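Local structure of superoxide dismutase [Mn], mitochondrial (Saccharomyces cerevisiae S288C, 4F6E) at residues F78-L83 and Q154-G159; S131-I136 and D168-A173. The protein converts superoxide radicals into hydrogen peroxide and molecular oxygen at a single manganese ion in each subunit, probably protecting the mitochondrion from oxidative damage. The protein carries 2 engineered substitutions. All blocks are in the same frame, centred on the assembly; numbering follows the deposited sequence.

Contact 1: F78-L83 and Q154-G159; sequences FTNHCL and QDTVTG. With MN (manganese (II) ion), chain E.
N80 reaches from helix 74-86 into the loop 154-159 and engages three consecutive residues, Q154, D155 and T156, with the two ends of its carboxamide. Its CG stands anti to the carbonyl carbon (chi1 -75°), which sends the amide out toward the loop. ND2 spends both hydrogens: one N-H runs almost straight to Q154 OE1 (3.2 Å, 172° at the hydrogen), lying in both amide planes although these are turned 45° against each other; the second goes to the backbone D155 O, also at 3.2 Å from ND2, and meets that carbonyl from above its plane. At the other end, T156 OG1 donates to N80 OD1 over 2.6 Å, in the carbonyl plane. With OD1 accepting and ND2 donating twice, the flip state of the N80 amide is fixed. Here the alpha-hairpin domain of the iron/manganese superoxide dismutase fold meets the C-terminal domain, close to the active site. H81 binds the manganese ion through NE2 (2.2 Å), while its ND1 is hydrogen-bonded to G77 O. The chain of Q154, bent at its second torsion, brings its amide to the H81 ring, where NE2 of Q154 lies 3.6 Å from CE1 of H81, near the ring plane and at its edge. That same NE2 donates to the metal-bound water (2.9 Å), and OE1 also accepts from W133 NE1. N80, one step further from the metal than Q154, probably helps to orient this glutamine. Beyond T156, the backbone oxygens of V157 and G159 accept hydrogen bonds from R62 of the second subunit.

Contact 2: S131-I136 and D168-A173; sequences SGWAFI and DAWEHA. With MN (manganese (II) ion), chain E.
The manganese site borders the three-stranded antiparallel sheet where strand 132-136 meets the end of strand 165-168, with W133 and D168 forming a non-hydrogen-bonded pair. Beside this pair, A169 N donates to G132 O (2.9 Å). D168 lies over one face of the W133 indole: its CB sits 3.7 Å from the centroid of the six-membered ring, a CH-pi contact, and its carboxylate is stacked nearly parallel to the ring, 4° between planes. CG of D168 is anti to the backbone N (chi1 -167°), directing OD2 to the metal at 2.1 Å, while OD1 accepts from the bound water and closes an Asx turn with W170 N. Replacing W133 by an alanine would probably open a gap against one side of the D168 carboxylate and take from Q154 OE1 one of its two donors, leaving that from N80. S131 CB lies over the five-membered ring of W170, 3.4 Å from its centroid; the metal-bound water lies on the opposite face, toward the rim. S131 OG is hydrogen-bonded to S131 OG of the third subunit, and E171 OE2 to H172 ND1 of that chain. H172 NE2 binds the manganese ion at 2.2 Å, completing with D168 the Asp-x-x-x-His ligand pair characteristic of iron/manganese superoxide dismutases.

Overall arrangement
Contacts 1 and 2 have centres about 11 Å apart and meet at one manganese ion and its bound water. Their segments alternate along the chain: 78-83, 131-136, 154-159, then 168-173. Contact 1 joins helix 74-86 to the loop following strand 148-152; contact 2 joins the central strand of the sheet to the loop leading from strand 165-168 to helix 175-178. N80 packs on W133 and F135, tying the two together. The alpha-hairpin domain supplies H26 and H81 to the metal, and the C-terminal domain D168 and H172, so the site lies between the domains. The second subunit adjoins contact 1, and the third adjoins contact 2.

Contact 1: F78-L83 and Q154-G159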
loop_
_atom_site.group_PDB
_atom_site.type_symbol
_atom_site.label_atom_id
_atom_site.label_comp_id
_atom_site.label_asym_id
_atom_site.label_seq_id
_atom_site.Cartn_x
_atom_site.Cartn_y
_atom_site.Cartn_z
ATOM N N PHE A 78 -15.464 9.850 -7.606
ATOM C CA PHE A 78 -16.167 10.770 -8.479
ATOM C C PHE A 78 -15.618 10.683 -9.902
ATOM O O PHE A 78 -16.385 10.552 -10.864
ATOM C CB PHE A 78 -16.058 12.207 -7.962
ATOM C CG PHE A 78 -16.551 13.233 -8.938
ATOM C CD1 PHE A 78 -17.905 13.367 -9.187
ATOM C CD2 PHE A 78 -15.660 14.048 -9.622
ATOM C CE1 PHE A 78 -18.366 14.308 -10.100
ATOM C CE2 PHE A 78 -16.114 14.992 -10.523
ATOM C CZ PHE A 78 -17.466 15.120 -10.764
ATOM N N THR A 79 -14.297 10.754 -10.032
ATOM C CA THR A 79 -13.659 10.828 -11.344
ATOM C C THR A 79 -13.837 9.522 -12.118
ATOM O O THR A 79 -14.193 9.538 -13.301
ATOM C CB THR A 79 -12.156 11.131 -11.194
ATOM O OG1 THR A 79 -11.998 12.407 -10.554
ATOM C CG2 THR A 79 -11.467 11.175 -12.558
ATOM N N ASN A 80 -13.590 8.403 -11.444
ATOM C CA ASN A 80 -13.620 7.105 -12.122
ATOM C C ASN A 80 -15.001 6.777 -12.648
ATOM O O ASN A 80 -15.134 6.239 -13.749
ATOM C CB ASN A 80 -13.161 5.968 -11.197
ATOM C CG ASN A 80 -11.654 5.947 -10.972
ATOM O OD1 ASN A 80 -10.864 6.431 -11.790
ATOM N ND2 ASN A 80 -11.248 5.364 -9.844
ATOM N N HIS A 81 -16.037 7.098 -11.874
ATOM C CA HIS A 81 -17.399 6.838 -12.342
ATOM C C HIS A 81 -17.803 7.758 -13.470
ATOM O O HIS A 81 -18.516 7.336 -14.381
ATOM C CB HIS A 81 -18.417 6.839 -11.198
ATOM C CG HIS A 81 -18.262 5.668 -10.291
ATOM N ND1 HIS A 81 -17.348 5.644 -9.260
ATOM C CD2 HIS A 81 -18.840 4.447 -10.318
ATOM C CE1 HIS A 81 -17.404 4.471 -8.659
ATOM N NE2 HIS A 81 -18.302 3.728 -9.283
ATOM N N CYS A 82 -17.327 9.002 -13.454
ATOM C CA CYS A 82 -17.601 9.880 -14.595
ATOM C C CYS A 82 -17.008 9.295 -15.870
ATOM O O CYS A 82 -17.669 9.272 -16.913
ATOM C CB CYS A 82 -17.047 11.286 -14.374
ATOM S SG CYS A 82 -18.035 12.282 -13.233
ATOM N N LEU A 83 -15.778 8.799 -15.785
ATOM C CA LEU A 83 -15.134 8.185 -16.953
ATOM C C LEU A 83 -15.926 6.966 -17.420
ATOM O O LEU A 83 -16.134 6.776 -18.621
ATOM C CB LEU A 83 -13.693 7.770 -16.633
ATOM C CG LEU A 83 -12.721 8.928 -16.361
ATOM C CD1 LEU A 83 -11.415 8.441 -15.771
ATOM C CD2 LEU A 83 -12.449 9.704 -17.645
ATOM N N GLN A 154 -10.488 3.285 -5.089
ATOM C CA GLN A 154 -10.782 4.369 -6.021
ATOM C C GLN A 154 -9.526 5.110 -6.468
ATOM O O GLN A 154 -9.591 6.270 -6.889
ATOM C CB GLN A 154 -11.853 5.333 -5.477
ATOM C CG GLN A 154 -13.226 4.694 -5.262
ATOM C CD GLN A 154 -13.842 4.121 -6.536
ATOM O OE1 GLN A 154 -13.389 4.396 -7.654
ATOM N NE2 GLN A 154 -14.891 3.321 -6.365
ATOM N N ASP A 155 -8.383 4.431 -6.421
ATOM C CA ASP A 155 -7.192 4.998 -7.042
ATOM C C ASP A 155 -7.468 5.154 -8.533
ATOM O O ASP A 155 -8.268 4.417 -9.111
ATOM C CB ASP A 155 -5.970 4.119 -6.804
ATOM C CG ASP A 155 -5.571 4.051 -5.332
ATOM O OD1 ASP A 155 -6.083 4.854 -4.522
ATOM O OD2 ASP A 155 -4.735 3.193 -4.990
ATOM N N THR A 156 -6.826 6.128 -9.161
ATOM C CA THR A 156 -7.091 6.356 -10.578
ATOM C C THR A 156 -5.785 6.589 -11.312
ATOM O O THR A 156 -4.717 6.604 -10.697
ATOM C CB THR A 156 -8.086 7.523 -10.802
ATOM O OG1 THR A 156 -8.566 7.501 -12.160
ATOM C CG2 THR A 156 -7.424 8.855 -10.524
ATOM N N VAL A 157 -5.867 6.738 -12.630
ATOM C CA VAL A 157 -4.671 7.033 -13.412
ATOM C C VAL A 157 -4.511 8.538 -13.580
ATOM O O VAL A 157 -5.421 9.224 -14.032
ATOM C CB VAL A 157 -4.686 6.313 -14.770
ATOM C CG1 VAL A 157 -4.450 4.824 -14.562
ATOM C CG2 VAL A 157 -6.015 6.530 -15.482
ATOM N N THR A 158 -3.352 9.048 -13.175
ATOM C CA THR A 158 -3.121 10.489 -13.190
ATOM C C THR A 158 -1.859 10.830 -13.970
ATOM O O THR A 158 -1.144 9.948 -14.454
ATOM C CB THR A 158 -2.988 11.054 -11.758
ATOM O OG1 THR A 158 -1.842 10.475 -11.120
ATOM C CG2 THR A 158 -4.234 10.747 -10.932
ATOM N N GLY A 159 -1.591 12.124 -14.086
ATOM C CA GLY A 159 -0.404 12.573 -14.785
ATOM C C GLY A 159 -0.411 12.136 -16.236
ATOM O O GLY A 159 -1.395 12.336 -16.935
HETATM MN MN MN E . -18.453 1.537 -9.000
HETATM O O HOH W 1 -16.264 1.430 -8.085
#

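Contact 2: S131-I136 and D168-A173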
loop_
_atom_site.group_PDB
_atom_site.type_symbol
_atom_site.label_atom_id
_atom_site.label_comp_id
_atom_site.label_asym_id
_atom_site.label_seq_id
_atom_site.Cartn_x
_atom_site.Cartn_y
_atom_site.Cartn_z
ATOM N N SER A 131 -11.279 -4.685 -4.389
ATOM C CA SER A 131 -12.028 -3.736 -5.215
ATOM C C SER A 131 -11.043 -2.963 -6.066
ATOM O O SER A 131 -9.949 -2.674 -5.613
ATOM C CB SER A 131 -12.751 -2.714 -4.339
ATOM O OG SER A 131 -13.672 -3.320 -3.440
ATOM N N GLY A 132 -11.432 -2.612 -7.291
ATOM C CA GLY A 132 -10.585 -1.761 -8.108
ATOM C C GLY A 132 -11.096 -1.625 -9.526
ATOM O O GLY A 132 -12.290 -1.847 -9.786
ATOM N N TRP A 133 -10.178 -1.277 -10.432
ATOM C CA TRP A 133 -10.484 -0.884 -11.805
ATOM C C TRP A 133 -9.408 -1.414 -12.718
ATOM O O TRP A 133 -8.277 -1.645 -12.291
ATOM C CB TRP A 133 -10.433 0.658 -11.940
ATOM C CG TRP A 133 -11.535 1.357 -11.205
ATOM C CD1 TRP A 133 -11.598 1.605 -9.858
ATOM C CD2 TRP A 133 -12.771 1.836 -11.759
ATOM N NE1 TRP A 133 -12.786 2.221 -9.550
ATOM C CE2 TRP A 133 -13.521 2.384 -10.695
ATOM C CE3 TRP A 133 -13.295 1.896 -13.057
ATOM C CZ2 TRP A 133 -14.783 2.962 -10.885
ATOM C CZ3 TRP A 133 -14.553 2.467 -13.242
ATOM C CH2 TRP A 133 -15.278 2.995 -12.164
ATOM N N ALA A 134 -9.744 -1.584 -13.988
ATOM C CA ALA A 134 -8.702 -1.644 -15.013
ATOM C C ALA A 134 -8.900 -0.482 -15.960
ATOM O O ALA A 134 -10.037 -0.085 -16.231
ATOM C CB ALA A 134 -8.748 -2.958 -15.776
ATOM N N PHE A 135 -7.795 0.059 -16.465
ATOM C CA PHE A 135 -7.860 1.154 -17.421
ATOM C C PHE A 135 -7.025 0.795 -18.638
ATOM O O PHE A 135 -5.854 0.409 -18.500
ATOM C CB PHE A 135 -7.289 2.453 -16.824
ATOM C CG PHE A 135 -8.055 2.992 -15.642
ATOM C CD1 PHE A 135 -9.058 3.937 -15.810
ATOM C CD2 PHE A 135 -7.735 2.581 -14.354
ATOM C CE1 PHE A 135 -9.752 4.444 -14.704
ATOM C CE2 PHE A 135 -8.409 3.089 -13.243
ATOM C CZ PHE A 135 -9.419 4.021 -13.421
ATOM N N ILE A 136 -7.603 0.931 -19.834
ATOM C CA ILE A 136 -6.785 1.001 -21.044
ATOM C C ILE A 136 -6.329 2.466 -21.108
ATOM O O ILE A 136 -7.165 3.369 -21.034
ATOM C CB ILE A 136 -7.584 0.621 -22.305
ATOM C CG1 ILE A 136 -8.176 -0.789 -22.147
ATOM C CG2 ILE A 136 -6.712 0.739 -23.586
ATOM C CD1 ILE A 136 -9.071 -1.215 -23.308
ATOM N N ASP A 168 -15.014 -0.863 -14.278
ATOM C CA ASP A 168 -15.194 -0.999 -12.836
ATOM C C ASP A 168 -15.214 -2.474 -12.436
ATOM O O ASP A 168 -16.017 -3.244 -12.959
ATOM C CB ASP A 168 -16.521 -0.330 -12.467
ATOM C CG ASP A 168 -16.697 -0.112 -10.989
ATOM O OD1 ASP A 168 -15.830 -0.481 -10.167
ATOM O OD2 ASP A 168 -17.762 0.438 -10.666
ATOM N N ALA A 169 -14.327 -2.864 -11.518
ATOM C CA ALA A 169 -14.285 -4.243 -11.009
ATOM C C ALA A 169 -14.754 -4.362 -9.559
ATOM O O ALA A 169 -14.621 -5.432 -8.963
ATOM C CB ALA A 169 -12.864 -4.836 -11.159
ATOM N N TRP A 170 -15.292 -3.286 -8.983
ATOM C CA TRP A 170 -15.912 -3.417 -7.658
ATOM C C TRP A 170 -17.094 -4.361 -7.759
ATOM O O TRP A 170 -17.785 -4.403 -8.778
ATOM C CB TRP A 170 -16.417 -2.072 -7.145
ATOM C CG TRP A 170 -15.375 -1.157 -6.584
ATOM C CD1 TRP A 170 -14.258 -0.686 -7.223
ATOM C CD2 TRP A 170 -15.379 -0.563 -5.283
ATOM N NE1 TRP A 170 -13.560 0.162 -6.382
ATOM C CE2 TRP A 170 -14.231 0.254 -5.190
ATOM C CE3 TRP A 170 -16.233 -0.653 -4.184
ATOM C CZ2 TRP A 170 -13.918 0.980 -4.037
ATOM C CZ3 TRP A 170 -15.920 0.062 -3.045
ATOM C CH2 TRP A 170 -14.779 0.873 -2.981
ATOM N N GLU A 171 -17.332 -5.121 -6.693
ATOM C CA GLU A 171 -18.409 -6.090 -6.712
ATOM C C GLU A 171 -19.781 -5.439 -6.939
ATOM O O GLU A 171 -20.645 -6.045 -7.580
ATOM C CB GLU A 171 -18.370 -6.943 -5.433
ATOM C CG GLU A 171 -17.170 -7.901 -5.418
ATOM C CD GLU A 171 -17.075 -8.775 -4.167
ATOM O OE1 GLU A 171 -17.263 -8.250 -3.047
ATOM O OE2 GLU A 171 -16.748 -9.979 -4.318
ATOM N N HIS A 172 -19.974 -4.204 -6.473
ATOM C CA HIS A 172 -21.264 -3.534 -6.707
ATOM C C HIS A 172 -21.525 -3.269 -8.188
ATOM O O HIS A 172 -22.645 -2.955 -8.558
ATOM C CB HIS A 172 -21.421 -2.233 -5.908
ATOM C CG HIS A 172 -20.474 -1.144 -6.307
ATOM N ND1 HIS A 172 -19.582 -0.584 -5.418
ATOM C CD2 HIS A 172 -20.316 -0.475 -7.473
ATOM C CE1 HIS A 172 -18.894 0.366 -6.026
ATOM N NE2 HIS A 172 -19.317 0.447 -7.276
ATOM N N ALA A 173 -20.492 -3.378 -9.024
ATOM C CA ALA A 173 -20.686 -3.147 -10.454
ATOM C C ALA A 173 -21.380 -4.311 -11.157
ATOM O O ALA A 173 -21.851 -4.150 -12.282
ATOM C CB ALA A 173 -19.340 -2.809 -11.148
HETATM MN MN MN E . -18.453 1.537 -9.000
HETATM O O HOH W 2 -16.052 -4.375 -4.290
HETATM O O HOH W 1 -16.264 1.430 -8.085
#